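Local coordinates for protein endoglucanase (Thermotoga maritima, PDB 1VHO) that is probably a metal-dependent aminopeptidase of the M42 family, working with two divalent cations per subunit, although it carries the name endoglucanase, at residues 18-21 against 22-25; 102-106 against 107-111; 258-261 against 262-265. All coordinates share one frame; numbering follows the deposited sequence.

Contact 1 (18-21 against 22-25)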
loop_
_atom_site.group_PDB
_atom_site.type_symbol
_atom_site.label_atom_id
_atom_site.label_comp_id
_atom_site.label_asym_id
_atom_site.label_seq_id
_atom_site.Cartn_x
_atom_site.Cartn_y
_atom_site.Cartn_z
ATOM N N ASP A 18 -1.082 9.860 -6.562
ATOM C CA ASP A 18 0.289 9.508 -6.897
ATOM C C ASP A 18 1.239 9.757 -5.739
ATOM O O ASP A 18 1.448 10.913 -5.318
ATOM C CB ASP A 18 0.760 10.254 -8.152
ATOM C CG ASP A 18 -0.039 9.938 -9.402
ATOM O OD1 ASP A 18 -0.675 8.865 -9.488
ATOM O OD2 ASP A 18 -0.082 10.780 -10.352
ATOM N N GLY A 19 1.872 8.670 -5.271
ATOM C CA GLY A 19 2.868 8.804 -4.188
ATOM C C GLY A 19 3.994 7.803 -4.393
ATOM O O GLY A 19 4.100 6.773 -3.705
ATOM N N PRO A 20 4.770 7.948 -5.464
ATOM C CA PRO A 20 5.867 7.047 -5.764
ATOM C C PRO A 20 6.902 7.150 -4.624
ATOM O O PRO A 20 6.901 8.166 -3.940
ATOM C CB PRO A 20 6.462 7.590 -7.072
ATOM C CG PRO A 20 6.082 9.047 -7.045
ATOM C CD PRO A 20 4.711 9.092 -6.428
ATOM N N SER A 21 7.633 6.090 -4.413
ATOM C CA SER A 21 8.611 6.058 -3.297
ATOM C C SER A 21 9.415 7.353 -3.242
ATOM O O SER A 21 9.980 7.769 -4.276
ATOM C CB SER A 21 9.575 4.890 -3.526
ATOM O OG SER A 21 8.789 3.697 -3.665
ATOM N N GLY A 22 9.491 7.930 -2.054
ATOM C CA GLY A 22 10.242 9.169 -1.858
ATOM C C GLY A 22 9.412 10.415 -2.003
ATOM O O GLY A 22 9.864 11.528 -1.667
ATOM N N TYR A 23 8.243 10.334 -2.649
ATOM C CA TYR A 23 7.387 11.493 -2.921
ATOM C C TYR A 23 5.939 11.174 -2.535
ATOM O O TYR A 23 5.001 11.376 -3.310
ATOM C CB TYR A 23 7.449 11.806 -4.446
ATOM C CG TYR A 23 8.889 11.846 -4.953
ATOM C CD1 TYR A 23 9.638 13.020 -4.829
ATOM C CD2 TYR A 23 9.501 10.726 -5.466
ATOM C CE1 TYR A 23 10.971 13.038 -5.212
ATOM C CE2 TYR A 23 10.840 10.734 -5.877
ATOM C CZ TYR A 23 11.550 11.920 -5.750
ATOM O OH TYR A 23 12.872 11.938 -6.146
ATOM N N GLU A 24 5.746 10.629 -1.331
ATOM C CA GLU A 24 4.415 10.213 -0.884
ATOM C C GLU A 24 3.613 11.310 -0.232
ATOM O O GLU A 24 2.445 11.050 0.146
ATOM C CB GLU A 24 4.559 9.042 0.151
ATOM C CG GLU A 24 5.391 7.882 -0.357
ATOM C CD GLU A 24 6.860 7.918 -0.007
ATOM O OE1 GLU A 24 7.432 8.968 0.292
ATOM O OE2 GLU A 24 7.495 6.852 -0.045
ATOM N N THR A 25 4.010 12.597 -0.290
ATOM C CA THR A 25 3.287 13.639 0.409
ATOM C C THR A 25 1.833 13.811 0.109
ATOM O O THR A 25 1.027 14.077 0.998
ATOM C CB THR A 25 3.945 15.060 0.048
ATOM O OG1 THR A 25 5.314 14.736 -0.222
ATOM C CG2 THR A 25 3.813 15.957 1.222
HETATM O O HOH W 1 2.092 11.927 -3.008
#

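Contact 2 (102-106 against 107-111). With SO4 (sulfate ion), chain E.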
loop_
_atom_site.group_PDB
_atom_site.type_symbol
_atom_site.label_atom_id
_atom_site.label_comp_id
_atom_site.label_asym_id
_atom_site.label_seq_id
_atom_site.Cartn_x
_atom_site.Cartn_y
_atom_site.Cartn_z
ATOM N N ARG A 102 2.484 8.433 -16.586
ATOM C CA ARG A 102 2.241 9.878 -16.534
ATOM C C ARG A 102 3.472 10.475 -15.843
ATOM O O ARG A 102 3.905 9.966 -14.819
ATOM C CB ARG A 102 0.944 10.327 -15.902
ATOM C CG ARG A 102 0.669 9.747 -14.502
ATOM C CD ARG A 102 -0.831 9.981 -14.199
ATOM N NE ARG A 102 -1.206 9.650 -12.821
ATOM C CZ ARG A 102 -2.404 9.063 -12.531
ATOM N NH1 ARG A 102 -3.273 8.737 -13.509
ATOM N NH2 ARG A 102 -2.743 8.879 -11.273
ATOM N N ILE A 103 4.021 11.535 -16.455
ATOM C CA ILE A 103 5.271 12.090 -15.934
ATOM C C ILE A 103 5.130 13.522 -15.461
ATOM O O ILE A 103 4.568 14.358 -16.191
ATOM C CB ILE A 103 6.335 12.051 -17.085
ATOM C CG1 ILE A 103 6.387 10.687 -17.745
ATOM C CG2 ILE A 103 7.711 12.430 -16.472
ATOM C CD1 ILE A 103 7.449 10.517 -18.849
ATOM N N TYR A 104 5.580 13.776 -14.236
ATOM C CA TYR A 104 5.505 15.113 -13.693
ATOM C C TYR A 104 6.622 15.965 -14.269
ATOM O O TYR A 104 7.800 15.623 -14.097
ATOM C CB TYR A 104 5.638 15.094 -12.144
ATOM C CG TYR A 104 4.334 14.536 -11.558
ATOM C CD1 TYR A 104 4.168 13.189 -11.314
ATOM C CD2 TYR A 104 3.302 15.432 -11.282
ATOM C CE1 TYR A 104 2.965 12.699 -10.816
ATOM C CE2 TYR A 104 2.110 14.965 -10.727
ATOM C CZ TYR A 104 1.957 13.593 -10.537
ATOM O OH TYR A 104 0.740 13.150 -10.058
ATOM N N THR A 105 6.272 17.046 -14.941
ATOM C CA THR A 105 7.292 17.951 -15.502
ATOM C C THR A 105 7.039 19.353 -14.959
ATOM O O THR A 105 6.033 19.689 -14.320
ATOM C CB THR A 105 7.223 17.995 -17.044
ATOM O OG1 THR A 105 6.069 18.778 -17.486
ATOM C CG2 THR A 105 7.113 16.590 -17.614
ATOM N N LYS A 106 7.970 20.260 -15.324
ATOM C CA LYS A 106 7.793 21.660 -14.920
ATOM C C LYS A 106 6.548 22.260 -15.527
ATOM O O LYS A 106 6.074 23.280 -15.002
ATOM C CB LYS A 106 9.038 22.476 -15.331
ATOM C CG LYS A 106 9.144 22.713 -16.829
ATOM C CD LYS A 106 10.587 23.014 -17.226
ATOM C CE LYS A 106 10.775 24.044 -18.304
ATOM N NZ LYS A 106 9.671 24.103 -19.307
ATOM N N ASN A 107 6.012 21.734 -16.631
ATOM C CA ASN A 107 4.855 22.265 -17.291
ATOM C C ASN A 107 3.547 21.577 -16.937
ATOM O O ASN A 107 2.491 22.009 -17.425
ATOM C CB ASN A 107 5.015 22.124 -18.835
ATOM C CG ASN A 107 6.275 22.840 -19.304
ATOM O OD1 ASN A 107 6.409 24.040 -19.084
ATOM N ND2 ASN A 107 7.192 22.103 -19.906
ATOM N N GLY A 108 3.589 20.515 -16.140
ATOM C CA GLY A 108 2.314 19.831 -15.793
ATOM C C GLY A 108 2.610 18.325 -15.941
ATOM O O GLY A 108 3.759 17.896 -15.891
ATOM N N ILE A 109 1.618 17.539 -16.226
ATOM C CA ILE A 109 1.796 16.090 -16.376
ATOM C C ILE A 109 1.825 15.723 -17.843
ATOM O O ILE A 109 0.958 16.205 -18.581
ATOM C CB ILE A 109 0.578 15.424 -15.666
ATOM C CG1 ILE A 109 0.666 15.826 -14.176
ATOM C CG2 ILE A 109 0.613 13.918 -15.826
ATOM C CD1 ILE A 109 -0.478 15.228 -13.335
ATOM N N GLU A 110 2.809 14.949 -18.277
ATOM C CA GLU A 110 2.862 14.495 -19.668
ATOM C C GLU A 110 2.525 12.996 -19.641
ATOM O O GLU A 110 2.931 12.292 -18.684
ATOM C CB GLU A 110 4.281 14.648 -20.252
ATOM C CG GLU A 110 4.754 16.100 -20.307
ATOM C CD GLU A 110 4.361 16.772 -21.607
ATOM O OE1 GLU A 110 3.693 16.133 -22.463
ATOM O OE2 GLU A 110 4.715 17.953 -21.780
ATOM N N ARG A 111 1.776 12.497 -20.580
ATOM C CA ARG A 111 1.376 11.105 -20.642
ATOM C C ARG A 111 1.996 10.364 -21.808
ATOM O O ARG A 111 2.059 10.930 -22.916
ATOM C CB ARG A 111 -0.166 11.070 -20.789
ATOM C CG ARG A 111 -0.775 11.493 -19.430
ATOM C CD ARG A 111 -2.297 11.607 -19.540
ATOM N NE ARG A 111 -2.769 12.068 -18.220
ATOM C CZ ARG A 111 -2.765 13.342 -17.852
ATOM N NH1 ARG A 111 -3.190 13.636 -16.634
ATOM N NH2 ARG A 111 -2.384 14.318 -18.685
HETATM S S SO4 E . 9.613 23.302 -22.283
HETATM O O1 SO4 E . 8.255 22.720 -22.064
HETATM O O2 SO4 E . 10.591 22.633 -21.363
HETATM O O3 SO4 E . 10.008 23.079 -23.707
HETATM O O4 SO4 E . 9.562 24.771 -21.993
HETATM O O HOH W 2 6.325 19.068 -20.150
#

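Contact 3 (258-261 against 262-265)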
loop_
_atom_site.group_PDB
_atom_site.type_symbol
_atom_site.label_atom_id
_atom_site.label_comp_id
_atom_site.label_asym_id
_atom_site.label_seq_id
_atom_site.Cartn_x
_atom_site.Cartn_y
_atom_site.Cartn_z
ATOM N N LEU A 258 -0.974 -14.625 20.022
ATOM C CA LEU A 258 -1.709 -13.367 19.686
ATOM C C LEU A 258 -2.614 -13.654 18.496
ATOM O O LEU A 258 -3.811 -13.346 18.452
ATOM C CB LEU A 258 -0.687 -12.290 19.298
ATOM C CG LEU A 258 -1.265 -11.020 18.626
ATOM C CD1 LEU A 258 -2.242 -10.342 19.563
ATOM C CD2 LEU A 258 -0.159 -10.059 18.196
ATOM N N VAL A 259 -2.060 -14.422 17.531
ATOM C CA VAL A 259 -2.849 -14.788 16.355
ATOM C C VAL A 259 -4.080 -15.579 16.771
ATOM O O VAL A 259 -5.195 -15.322 16.311
ATOM C CB VAL A 259 -1.966 -15.533 15.349
ATOM C CG1 VAL A 259 -2.768 -16.131 14.191
ATOM C CG2 VAL A 259 -0.897 -14.566 14.788
ATOM N N GLN A 260 -3.956 -16.587 17.654
ATOM C CA GLN A 260 -5.169 -17.328 18.068
ATOM C C GLN A 260 -6.184 -16.410 18.731
ATOM O O GLN A 260 -7.380 -16.576 18.515
ATOM C CB GLN A 260 -4.788 -18.492 19.017
ATOM C CG GLN A 260 -5.943 -19.486 19.173
ATOM C CD GLN A 260 -6.315 -20.104 17.842
ATOM O OE1 GLN A 260 -5.460 -20.196 16.962
ATOM N NE2 GLN A 260 -7.567 -20.543 17.711
ATOM N N LYS A 261 -5.783 -15.458 19.564
ATOM C CA LYS A 261 -6.752 -14.512 20.144
ATOM C C LYS A 261 -7.487 -13.733 19.050
ATOM O O LYS A 261 -8.699 -13.484 19.163
ATOM C CB LYS A 261 -6.034 -13.521 21.062
ATOM C CG LYS A 261 -5.600 -14.199 22.393
ATOM C CD LYS A 261 -4.586 -13.258 23.065
ATOM C CE LYS A 261 -4.194 -13.807 24.445
ATOM N NZ LYS A 261 -2.978 -13.098 24.953
ATOM N N ILE A 262 -6.776 -13.324 17.984
ATOM C CA ILE A 262 -7.443 -12.601 16.879
ATOM C C ILE A 262 -8.443 -13.495 16.206
ATOM O O ILE A 262 -9.589 -13.141 15.870
ATOM C CB ILE A 262 -6.398 -12.059 15.870
ATOM C CG1 ILE A 262 -5.486 -11.016 16.490
ATOM C CG2 ILE A 262 -7.099 -11.539 14.617
ATOM C CD1 ILE A 262 -4.269 -10.613 15.629
ATOM N N ILE A 263 -8.029 -14.771 15.975
ATOM C CA ILE A 263 -8.935 -15.753 15.364
ATOM C C ILE A 263 -10.177 -15.969 16.204
ATOM O O ILE A 263 -11.298 -16.059 15.675
ATOM C CB ILE A 263 -8.147 -17.077 15.184
ATOM C CG1 ILE A 263 -7.131 -16.909 14.033
ATOM C CG2 ILE A 263 -9.052 -18.285 14.968
ATOM C CD1 ILE A 263 -6.206 -18.127 13.901
ATOM N N GLU A 264 -10.043 -16.012 17.529
ATOM C CA GLU A 264 -11.229 -16.205 18.377
ATOM C C GLU A 264 -12.181 -15.013 18.285
ATOM O O GLU A 264 -13.406 -15.204 18.367
ATOM C CB GLU A 264 -10.883 -16.447 19.843
ATOM C CG GLU A 264 -9.958 -17.637 20.105
ATOM C CD GLU A 264 -10.524 -18.970 19.659
ATOM O OE1 GLU A 264 -11.752 -19.108 19.437
ATOM O OE2 GLU A 264 -9.717 -19.938 19.512
ATOM N N ILE A 265 -11.622 -13.816 18.125
ATOM C CA ILE A 265 -12.514 -12.627 17.994
ATOM C C ILE A 265 -13.237 -12.722 16.677
ATOM O O ILE A 265 -14.433 -12.489 16.532
ATOM C CB ILE A 265 -11.666 -11.351 18.093
ATOM C CG1 ILE A 265 -11.274 -11.174 19.571
ATOM C CG2 ILE A 265 -12.480 -10.113 17.630
ATOM C CD1 ILE A 265 -10.125 -10.263 19.850
#

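Contact 1 (18-21 against 22-25)
D18 meets Y23 through a water: water 1 donates to D18 O at 2.6 Å and to Y23 O, tying the start of the loop to its end. The D18 carboxylate leads the other way, OD2 hydrogen-bonded to the hydroxyl of Y104 and OD1 in salt bridges to R102 and K169. G19 passes close to the backbone that follows, its CA giving a CA-H...O contact to Y23 O. A side chain at G19 would have little room, since a CB there would press on E24 CA.

P20 begins a type II beta turn that ends at Y23, closed by the bond from Y23 N to P20 O (2.9 Å, N-H...O angle 158°). The proline ring and the tyrosine side chain cross at about a right angle, P20 CG lying 4.0 Å from Y23 CB, and both also touch I152 of strand 152-155. The turn belongs to the loop between helices 7-16 and 25-35, and E24 sits at the N-cap position of the second helix; the side chain of E204, the predicted proton acceptor, comes within about 4 Å of G22.

At S21 the carbonyl O comes 3.2 Å from Y23 CD2, obliquely to the ring, while OG is hydrogen-bonded to OD2 of D69. G22 follows with a positive phi of 92°, where a CB would collide with S21 O. Its N donates to E24 OE2 at 3.0 Å, reaching the oxygen from above the carboxylate plane. The bend of the glutamate at chi2 (93°) folds that carboxylate back toward G22, with OE2 3.5 Å from S21 CA; Q203 N donates to the same oxygen, giving it two N-H donors.

Contact 2 (102-106 against 107-111)
This is a two-residue beta hairpin, strands 102-105 and 108-111 joined by a type I turn from T105 to G108. I103 and E110 form a hydrogen-bonded antiparallel pair, I103 N reaching E110 O at 2.6 Å and E110 N returning the bond to I103 O. T105 and G108 make the next such pair. G108 O takes two donors from T105: the backbone N at 2.8 Å, nearly along the C=O axis, and OG1 at 2.9 Å from 40° above the carbonyl plane.

With chi1 at 75°, the T105 hydroxyl lies between its own N and carbonyl carbon, placed to accept from N107 N (3.1 Å) as well as to give to G108 O. CG2, on the other branch, packs against E110 CG at 3.6 Å. Water 2 joins T105 OG1, N107 ND2 and E110 OE2. A valine here would probably leave N107 N and water 2 without their hydroxyl partner and take one of the two donors from G108 O.

Y104 and I109 lie side by side on the opposite face of the hairpin, I109 CD1 meeting ring atom CE2 obliquely at 3.7 Å. The other branch of I109, CG2, touches R102 CB and lies over a face of the R111 guanidinium, offset toward its rim. At the turn the ends of K106 and N107 lie against a sulfate, probably from the crystallisation liquor, in modelled contacts too short to be trusted in detail; R145 NE and G146 N are hydrogen-bonded to it.

The E110 carboxylate accepts from the backbone N of E144 (OE1) and of R145 (OE2). Strand 108-113 is the outermost within this chain of a six-stranded antiparallel sheet, and strand 100-105 separates it from strand 152-155, where R102 and Y104 make backbone bonds with V154 and I152.

Contact 3 (258-261 against 262-265)
L258 and I262, one helical turn apart, pack on the buried side of the helix, with L258 CG and I262 CD1 4.3 Å apart. The isoleucine stem lies close against the backbone, I262 CG1 being 3.5 Å from L258 O. V259, also buried, brings CG1 to 4.0 Å from CD1 of I263, which stands at the margin of this side and sets its own CG1 within 3.4 Å of V259 O. The carbonyls of L258 and V259 also accept the usual i to i+4 helical bonds, from I262 N and I263 N.

The solvent side is held by polar groups instead. Q260 NE2 donates to E264 OE2 at 2.9 Å in a fairly straight bond (163°). The oxygen lies close to the amide plane, but the amide meets it from above the carboxylate plane, the two planes being turned 58° apart. Both chains bend at chi2, which brings their ends together across one turn. The other end of the amide, OE1, accepts from R256, consistent with the amide being held this way round, and it also lies near I263 CD1. K261 extends away, with a weak bond from NZ to N257.

Helix 256-268 is the helix of a beta-alpha-beta unit between strands 247-249 and 274-276. L258, V259 and I262 pack on strand 297-304, while I262 and I265 rest against L326 of helix 317-333.

Contacts 1 and 2 touch directly although their centres are 15 Å apart: D18 OD1 makes a salt bridge of 2.7 Å to R102 NH2, and D18 OD2 lies 2.5 Å from Y104 OH, a probable hydrogen bond. The 18-25 loop is thereby joined to the six-stranded antiparallel sheet that carries the 102-111 hairpin. Of the three, contact 1 lies by the predicted catalytic centre, with E24 about 8 Å, between side chains, from E205, a predicted zinc ligand; contacts 2 and 3 lie away from it. Contact 3 is on the opposite side of the chain's centre, its own centre 34 Å from that of contact 1 and 48 Å from that of contact 2.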